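Local coordinates for microcin B17-processing protein McbC (Escherichia coli str. K-12 substr. MG1655, PDB 6GRH), which is an FMN-binding oxidoreductase of the nitroreductase family, needed to process the inactive microcin B17 precursor into the active peptide, at residues R29-E37 against W235-V243; I87-L95 against E180-A188. All blocks are in the same frame, centred on the assembly; numbering follows the deposited sequence. Where two conformers were deposited one is given.

Contact 1 (R29-E37 against W235-V243); sequences RGNFASLPE and WAGYTDSYV. With FMN (flavin mononucleotide), chain O.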
# COMPACT_ATOMS: atom_id res chain seq x y z
N ARG D 29 2.96 8.33 -5.78
CA ARG D 29 3.07 7.46 -6.93
C ARG D 29 2.71 8.14 -8.26
O ARG D 29 3.23 7.75 -9.30
CB ARG D 29 2.20 6.22 -6.77
CG ARG D 29 2.61 5.34 -5.63
CD ARG D 29 1.69 4.14 -5.63
NE ARG D 29 1.81 3.28 -4.48
CZ ARG D 29 2.78 2.39 -4.27
NH1 ARG D 29 3.81 2.25 -5.09
NH2 ARG D 29 2.71 1.62 -3.18
N GLY D 30 1.86 9.16 -8.20
CA GLY D 30 1.48 9.91 -9.35
C GLY D 30 2.28 11.17 -9.63
O GLY D 30 1.96 11.86 -10.58
N ASN D 31 3.28 11.46 -8.81
CA ASN D 31 4.11 12.64 -9.02
C ASN D 31 5.05 12.34 -10.19
O ASN D 31 5.47 11.20 -10.37
CB ASN D 31 4.92 12.95 -7.76
CG ASN D 31 4.11 13.64 -6.65
OD1 ASN D 31 2.97 14.06 -6.82
ND2 ASN D 31 4.73 13.79 -5.54
N PHE D 32 5.46 13.39 -10.89
CA PHE D 32 6.30 13.30 -12.08
C PHE D 32 7.62 14.00 -11.84
O PHE D 32 7.69 14.92 -11.05
CB PHE D 32 5.60 14.02 -13.26
CG PHE D 32 4.60 13.20 -14.03
CD1 PHE D 32 4.21 11.92 -13.63
CD2 PHE D 32 4.03 13.75 -15.18
CE1 PHE D 32 3.27 11.21 -14.36
CE2 PHE D 32 3.09 13.03 -15.93
CZ PHE D 32 2.72 11.76 -15.52
N ALA D 33 8.66 13.49 -12.48
CA ALA D 33 9.91 14.20 -12.71
C ALA D 33 9.91 14.56 -14.19
O ALA D 33 10.31 13.77 -15.03
CB ALA D 33 11.09 13.33 -12.35
N SER D 34 9.45 15.76 -14.49
CA SER D 34 9.24 16.21 -15.85
C SER D 34 10.11 17.44 -16.05
O SER D 34 9.74 18.53 -15.65
CB SER D 34 7.77 16.54 -16.02
OG SER D 34 7.56 17.14 -17.29
N LEU D 35 11.27 17.28 -16.65
CA LEU D 35 12.19 18.40 -16.86
C LEU D 35 12.76 18.34 -18.25
O LEU D 35 12.93 17.25 -18.77
CB LEU D 35 13.36 18.30 -15.89
CG LEU D 35 13.13 18.45 -14.39
CD1 LEU D 35 14.47 18.32 -13.70
CD2 LEU D 35 12.53 19.81 -14.07
N PRO D 36 13.11 19.49 -18.85
CA PRO D 36 13.74 19.45 -20.19
C PRO D 36 15.00 18.57 -20.23
O PRO D 36 15.22 17.87 -21.21
CB PRO D 36 14.11 20.92 -20.47
CG PRO D 36 13.22 21.70 -19.58
CD PRO D 36 12.99 20.87 -18.35
N GLU D 37 15.80 18.60 -19.17
CA GLU D 37 17.06 17.86 -19.13
C GLU D 37 16.87 16.34 -19.09
O GLU D 37 17.82 15.62 -19.32
CB GLU D 37 17.93 18.29 -17.94
CG GLU D 37 18.41 19.73 -18.00
CD GLU D 37 17.42 20.74 -17.42
OE1 GLU D 37 16.30 20.39 -17.01
OE2 GLU D 37 17.78 21.93 -17.36
N TRP D 235 -3.02 21.52 -17.04
CA TRP D 235 -1.71 21.01 -17.33
C TRP D 235 -1.20 20.11 -16.19
O TRP D 235 -1.10 20.54 -15.06
CB TRP D 235 -0.79 22.20 -17.50
CG TRP D 235 0.58 21.94 -17.93
CD1 TRP D 235 1.69 21.82 -17.14
CD2 TRP D 235 1.03 21.91 -19.27
NE1 TRP D 235 2.81 21.68 -17.92
CE2 TRP D 235 2.43 21.74 -19.24
CE3 TRP D 235 0.38 22.01 -20.51
CZ2 TRP D 235 3.19 21.64 -20.39
CZ3 TRP D 235 1.14 21.91 -21.65
CH2 TRP D 235 2.54 21.74 -21.59
N ALA D 236 -0.85 18.89 -16.54
CA ALA D 236 -0.30 17.90 -15.62
C ALA D 236 1.18 17.62 -15.82
O ALA D 236 1.76 16.87 -15.05
CB ALA D 236 -1.11 16.62 -15.75
N GLY D 237 1.80 18.23 -16.81
CA GLY D 237 3.19 17.93 -17.18
C GLY D 237 4.18 18.81 -16.41
O GLY D 237 4.87 19.63 -17.01
N TYR D 238 4.21 18.66 -15.09
CA TYR D 238 5.15 19.40 -14.25
C TYR D 238 5.72 18.46 -13.20
O TYR D 238 5.15 17.38 -12.92
CB TYR D 238 4.46 20.62 -13.60
CG TYR D 238 3.34 20.26 -12.68
CD1 TYR D 238 3.57 19.98 -11.34
CD2 TYR D 238 2.04 20.12 -13.16
CE1 TYR D 238 2.54 19.60 -10.50
CE2 TYR D 238 1.02 19.77 -12.34
CZ TYR D 238 1.27 19.51 -11.01
OH TYR D 238 0.23 19.13 -10.18
N THR D 239 6.80 18.90 -12.59
CA THR D 239 7.47 18.18 -11.53
C THR D 239 6.91 18.68 -10.20
O THR D 239 7.19 19.81 -9.80
CB THR D 239 8.99 18.42 -11.59
OG1 THR D 239 9.46 17.99 -12.88
CG2 THR D 239 9.70 17.65 -10.47
N ASP D 240 6.10 17.86 -9.56
CA ASP D 240 5.32 18.28 -8.40
C ASP D 240 6.19 18.86 -7.27
O ASP D 240 5.87 19.90 -6.71
CB ASP D 240 4.43 17.16 -7.85
CG ASP D 240 3.57 16.48 -8.93
OD1 ASP D 240 4.13 15.92 -9.90
OD2 ASP D 240 2.32 16.52 -8.79
N SER D 241 7.28 18.18 -6.94
CA SER D 241 8.09 18.58 -5.80
C SER D 241 8.83 19.89 -6.09
O SER D 241 9.05 20.70 -5.19
CB SER D 241 9.06 17.47 -5.44
OG SER D 241 9.93 17.24 -6.51
N TYR D 242 9.17 20.08 -7.36
CA TYR D 242 9.89 21.27 -7.79
C TYR D 242 8.97 22.50 -7.81
O TYR D 242 9.36 23.57 -7.35
CB TYR D 242 10.46 20.98 -9.18
CG TYR D 242 11.31 22.03 -9.83
CD1 TYR D 242 12.07 22.94 -9.11
CD2 TYR D 242 11.42 22.05 -11.23
CE1 TYR D 242 12.89 23.86 -9.76
CE2 TYR D 242 12.19 22.98 -11.88
CZ TYR D 242 12.93 23.88 -11.15
OH TYR D 242 13.73 24.77 -11.84
N VAL D 243 7.75 22.33 -8.30
CA VAL D 243 6.71 23.36 -8.19
C VAL D 243 6.48 23.73 -6.71
O VAL D 243 6.55 24.92 -6.34
CB VAL D 243 5.41 22.91 -8.86
CG1 VAL D 243 4.25 23.86 -8.56
CG2 VAL D 243 5.64 22.80 -10.37
N1 FMN O . -2.56 19.37 -22.27
C2 FMN O . -1.22 19.35 -22.48
O2 FMN O . -0.81 19.76 -23.58
N3 FMN O . -0.34 18.89 -21.56
C4 FMN O . -0.74 18.43 -20.35
O4 FMN O . 0.08 18.03 -19.50
C4A FMN O . -2.19 18.41 -20.04
N5 FMN O . -2.68 17.96 -18.86
C5A FMN O . -4.01 17.97 -18.61
C6 FMN O . -4.48 17.51 -17.38
C7 FMN O . -5.83 17.50 -17.08
C7M FMN O . -6.30 16.99 -15.74
C8 FMN O . -6.81 18.00 -18.08
C8M FMN O . -8.28 17.99 -17.76
C9 FMN O . -6.37 18.47 -19.31
C9A FMN O . -4.99 18.48 -19.63
N10 FMN O . -4.50 18.95 -20.88
C10 FMN O . -3.10 18.92 -21.10
C1' FMN O . -5.38 19.47 -21.93
C2' FMN O . -5.95 18.32 -22.73
O2' FMN O . -4.91 17.73 -23.53
C3' FMN O . -7.13 18.82 -23.57
O3' FMN O . -8.21 19.21 -22.71
C4' FMN O . -7.64 17.78 -24.56
O4' FMN O . -6.61 17.47 -25.50
C5' FMN O . -8.86 18.24 -25.36
O5' FMN O . -8.54 19.44 -26.06
P FMN O . -9.38 20.78 -25.83
O1P FMN O . -9.24 21.14 -24.37
O2P FMN O . -8.69 21.78 -26.74
O3P FMN O . -10.75 20.37 -26.27
O HOH W 1 7.68 15.49 -8.26
O HOH W 2 8.81 20.86 -13.56

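Contact 2 (I87-L95 against E180-A188); sequences INFCDKNKL and ERLGKPHFA. With FMN (flavin mononucleotide), chain O.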
# COMPACT_ATOMS: atom_id res chain seq x y z
N ILE D 87 -2.50 27.00 -26.57
CA ILE D 87 -1.19 26.36 -26.72
C ILE D 87 -0.37 27.32 -27.55
O ILE D 87 -0.95 28.17 -28.25
CB ILE D 87 -1.33 24.93 -27.34
CG1 ILE D 87 -0.09 24.06 -27.11
CG2 ILE D 87 -1.65 25.01 -28.83
CD1 ILE D 87 0.23 23.73 -25.66
N ASN D 88 0.95 27.20 -27.49
CA ASN D 88 1.87 28.18 -28.10
C ASN D 88 1.48 29.59 -27.62
O ASN D 88 1.28 30.49 -28.43
CB ASN D 88 1.85 28.12 -29.64
CG ASN D 88 2.18 26.74 -30.22
OD1 ASN D 88 2.68 25.84 -29.55
ND2 ASN D 88 1.91 26.59 -31.51
N PHE D 89 1.36 29.76 -26.30
CA PHE D 89 0.95 31.05 -25.69
C PHE D 89 1.97 32.13 -26.05
O PHE D 89 3.16 31.85 -26.20
CB PHE D 89 0.84 30.96 -24.16
CG PHE D 89 -0.37 30.23 -23.66
CD1 PHE D 89 -0.33 28.85 -23.42
CD2 PHE D 89 -1.54 30.92 -23.36
CE1 PHE D 89 -1.43 28.18 -22.90
CE2 PHE D 89 -2.65 30.24 -22.86
CZ PHE D 89 -2.59 28.87 -22.62
N CYS D 90 1.49 33.36 -26.19
CA CYS D 90 2.34 34.50 -26.55
C CYS D 90 2.04 35.65 -25.61
O CYS D 90 0.87 36.00 -25.41
CB CYS D 90 2.03 34.90 -27.99
SG CYS D 90 2.82 36.45 -28.47
N ASP D 91 3.08 36.24 -25.02
CA ASP D 91 2.89 37.27 -23.99
C ASP D 91 3.25 38.69 -24.46
O ASP D 91 3.55 39.54 -23.63
CB ASP D 91 3.66 36.90 -22.70
CG ASP D 91 5.18 36.95 -22.89
OD1 ASP D 91 5.63 36.86 -24.03
OD2 ASP D 91 5.92 37.04 -21.90
N LYS D 92 3.20 38.94 -25.76
CA LYS D 92 3.62 40.24 -26.33
C LYS D 92 2.80 41.44 -25.81
O LYS D 92 3.33 42.54 -25.66
CB LYS D 92 3.55 40.21 -27.87
N ASN D 93 1.51 41.22 -25.55
CA ASN D 93 0.63 42.27 -25.03
C ASN D 93 0.62 42.28 -23.51
O ASN D 93 0.70 41.22 -22.88
CB ASN D 93 -0.78 42.09 -25.58
CG ASN D 93 -0.84 42.19 -27.10
OD1 ASN D 93 -0.02 42.86 -27.71
ND2 ASN D 93 -1.79 41.50 -27.70
N LYS D 94 0.52 43.47 -22.92
CA LYS D 94 0.45 43.60 -21.47
C LYS D 94 -0.88 43.04 -20.97
O LYS D 94 -1.89 43.19 -21.65
CB LYS D 94 0.61 45.06 -21.03
CG LYS D 94 2.02 45.62 -21.18
CD LYS D 94 2.91 45.16 -20.02
N LEU D 95 -0.86 42.36 -19.83
CA LEU D 95 -2.07 41.80 -19.23
C LEU D 95 -2.28 42.48 -17.88
O LEU D 95 -1.39 42.45 -17.03
CB LEU D 95 -1.96 40.28 -19.03
CG LEU D 95 -3.17 39.63 -18.32
CD1 LEU D 95 -4.41 39.70 -19.20
CD2 LEU D 95 -2.91 38.20 -17.91
N GLU D 180 8.68 24.35 -24.68
CA GLU D 180 8.71 24.93 -26.03
C GLU D 180 7.32 24.94 -26.67
O GLU D 180 6.93 25.93 -27.27
CB GLU D 180 9.70 24.20 -26.94
CG GLU D 180 10.09 25.04 -28.15
CD GLU D 180 10.89 24.27 -29.19
OE1 GLU D 180 11.47 23.21 -28.85
OE2 GLU D 180 10.93 24.73 -30.36
N ARG D 181 6.59 23.83 -26.55
CA ARG D 181 5.25 23.73 -27.13
C ARG D 181 4.27 24.65 -26.37
O ARG D 181 3.40 25.28 -26.98
CB ARG D 181 4.79 22.27 -27.13
CG ARG D 181 3.31 22.05 -27.35
CD ARG D 181 2.96 20.61 -27.69
NE ARG D 181 1.51 20.48 -27.60
CZ ARG D 181 0.82 20.33 -26.48
NH1 ARG D 181 1.44 20.23 -25.30
NH2 ARG D 181 -0.50 20.29 -26.53
N LEU D 182 4.43 24.74 -25.05
CA LEU D 182 3.56 25.61 -24.24
C LEU D 182 3.64 27.06 -24.63
O LEU D 182 2.61 27.73 -24.66
CB LEU D 182 3.87 25.48 -22.74
CG LEU D 182 2.99 26.29 -21.80
CD1 LEU D 182 1.56 25.77 -21.81
CD2 LEU D 182 3.56 26.26 -20.39
N GLY D 183 4.84 27.55 -24.90
CA GLY D 183 5.08 28.94 -25.25
C GLY D 183 5.21 29.78 -23.99
O GLY D 183 5.82 29.33 -23.01
N LYS D 184 4.61 30.96 -23.99
CA LYS D 184 4.77 31.92 -22.92
C LYS D 184 3.42 32.44 -22.41
O LYS D 184 2.92 33.45 -22.87
CB LYS D 184 5.68 33.05 -23.37
CG LYS D 184 7.11 32.58 -23.56
CD LYS D 184 8.08 33.74 -23.68
CE LYS D 184 8.10 34.31 -25.08
NZ LYS D 184 8.87 33.42 -26.01
N PRO D 185 2.81 31.69 -21.47
CA PRO D 185 1.62 32.18 -20.79
C PRO D 185 1.92 33.38 -19.88
O PRO D 185 3.05 33.55 -19.44
CB PRO D 185 1.15 30.97 -19.97
CG PRO D 185 2.12 29.88 -20.21
CD PRO D 185 3.29 30.42 -20.94
N HIS D 186 0.90 34.20 -19.61
CA HIS D 186 1.03 35.33 -18.69
C HIS D 186 1.05 34.91 -17.23
O HIS D 186 1.79 35.47 -16.43
CB HIS D 186 -0.11 36.34 -18.90
CG HIS D 186 0.06 37.20 -20.11
ND1 HIS D 186 -0.45 36.86 -21.35
CD2 HIS D 186 0.68 38.39 -20.28
CE1 HIS D 186 -0.16 37.82 -22.22
NE2 HIS D 186 0.54 38.75 -21.60
N PHE D 187 0.22 33.94 -16.87
CA PHE D 187 0.15 33.49 -15.50
C PHE D 187 -0.39 32.08 -15.42
O PHE D 187 -0.85 31.54 -16.43
CB PHE D 187 -0.69 34.48 -14.66
CG PHE D 187 -2.17 34.52 -14.99
CD1 PHE D 187 -2.65 35.32 -16.00
CD2 PHE D 187 -3.08 33.81 -14.21
CE1 PHE D 187 -4.02 35.41 -16.28
CE2 PHE D 187 -4.45 33.86 -14.50
CZ PHE D 187 -4.91 34.68 -15.53
N ALA D 188 -0.28 31.49 -14.23
CA ALA D 188 -0.88 30.20 -13.95
C ALA D 188 -1.66 30.23 -12.67
O ALA D 188 -1.40 31.02 -11.79
CB ALA D 188 0.19 29.13 -13.86
N1 FMN O . -2.56 19.37 -22.27
C2 FMN O . -1.22 19.35 -22.48
O2 FMN O . -0.81 19.76 -23.58
N3 FMN O . -0.34 18.89 -21.56
C4 FMN O . -0.74 18.43 -20.35
O4 FMN O . 0.08 18.03 -19.50
C4A FMN O . -2.19 18.41 -20.04
N5 FMN O . -2.68 17.96 -18.86
C5A FMN O . -4.01 17.97 -18.61
C6 FMN O . -4.48 17.51 -17.38
C7 FMN O . -5.83 17.50 -17.08
C7M FMN O . -6.30 16.99 -15.74
C8 FMN O . -6.81 18.00 -18.08
C8M FMN O . -8.28 17.99 -17.76
C9 FMN O . -6.37 18.47 -19.31
C9A FMN O . -4.99 18.48 -19.63
N10 FMN O . -4.50 18.95 -20.88
C10 FMN O . -3.10 18.92 -21.10
C1' FMN O . -5.38 19.47 -21.93
C2' FMN O . -5.95 18.32 -22.73
O2' FMN O . -4.91 17.73 -23.53
C3' FMN O . -7.13 18.82 -23.57
O3' FMN O . -8.21 19.21 -22.71
C4' FMN O . -7.64 17.78 -24.56
O4' FMN O . -6.61 17.47 -25.50
C5' FMN O . -8.86 18.24 -25.36
O5' FMN O . -8.54 19.44 -26.06
P FMN O . -9.38 20.78 -25.83
O1P FMN O . -9.24 21.14 -24.37
O2P FMN O . -8.69 21.78 -26.74
O3P FMN O . -10.75 20.37 -26.27
O HOH W 3 0.11 34.48 -22.95

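Contact 1 (R29-E37 against W235-V243)
Beside the flavin pocket of this nitroreductase-family protein, F32 and S34 of loop 29-37 bind T239 and D240 at the start of helix 240-246. F32 N donates to D240 OD1 at 3.0 Å, with a nearly straight N-H...O angle of 165°. It meets the oxygen on its anti side, 34° out of the carboxylate plane. T239 OG1 accepts S34 N at 2.8 Å. The T239 side chain is turned so that OG1 lies beside its own backbone N (chi1 -58°), which brings the hydroxyl to the loop. T239 CA also makes a CA-H...O contact of 3.3 Å with F32 O. Water 1 also donates to F32 O at 2.8 Å and accepts from S241 N at 3.0 Å.

The N31 amide is stacked on the D240 carboxylate, their planes inclined to each other. N31 OD1 and D240 OD2 are both acceptors, 3.2 Å apart; R208 of the second subunit binds both. R205 of that subunit forms a salt bridge with D240 OD1 and a cation-pi contact with the F32 ring. G237 centres an inverse gamma turn. Just before it, A236 N donates to both FMN N5 at 3.1 Å and FMN O4 at 3.2 Å, so the turn reads the polar edge of the flavin.

Segment 235-243 leaves strand 231-235, outermost in the sheet of this chain, and enters helix 240-246. A236 and Y238 pack on strand 254-263, while Y242 touches both L35 and helix 167-175.

Contact 2 (I87-L95 against E180-A188)
A single parallel beta bridge joins F89 to G183, where helix 179-182 ends and the chain turns toward strand 187-194. F89 uses both of its backbone polar atoms. F89 N donates to L182 O at 2.9 Å, and F89 O accepts K184 N at 2.8 Å, with a straight N-H...O angle of 170°. One residue earlier, N88 N reaches R181 O at 3.2 Å. G183 has positive phi, and its CA lies close to F89 O.

The F89 ring has P185 CB over one face and L182 O at its edge. I87 CD1 sits over the centre of the R181 guanidinium, 3.5 Å from R181 CZ. The arginine chain is extended from CG to NE and carries the group to the flavin. There R181 NH1 and NH2 bind FMN O2 at 2.9 and 3.0 Å, a forked grip on one carbonyl oxygen. D178 forms a salt bridge with R181 NH1 and probably steadies it.

Strand 187-194 opens with a classic beta bulge, H186 and F187 sharing F262 as their opposite residue. L95 CD2 meets the edge of the F187 ring, 3.4 Å from F187 CE1. The H186 ring is sandwiched between D91 CB on one face and L95 CB on the opposite face. At the ring edge H186 NE2 donates to N93 O at 2.8 Å, with an N-H...O angle of 153°.

The centres of the two contacts lie about 20 Å apart. In sequence, both segments of contact 2 fall between those of contact 1: 29-37, 87-95, 180-188, then 235-243. One segment of each contact adjoins the antiparallel sheet, in which strand 254-263 lies between 187-194, which starts in contact 2, and 231-235, which ends in contact 1. They also touch directly. W235 CZ3 packs 3.9 Å from L182 CD1 and close to R181. Both contacts also touch the same FMN. Distant parts of the sequence thus help to line the flavin's polar rim; contact 1 also faces the second subunit.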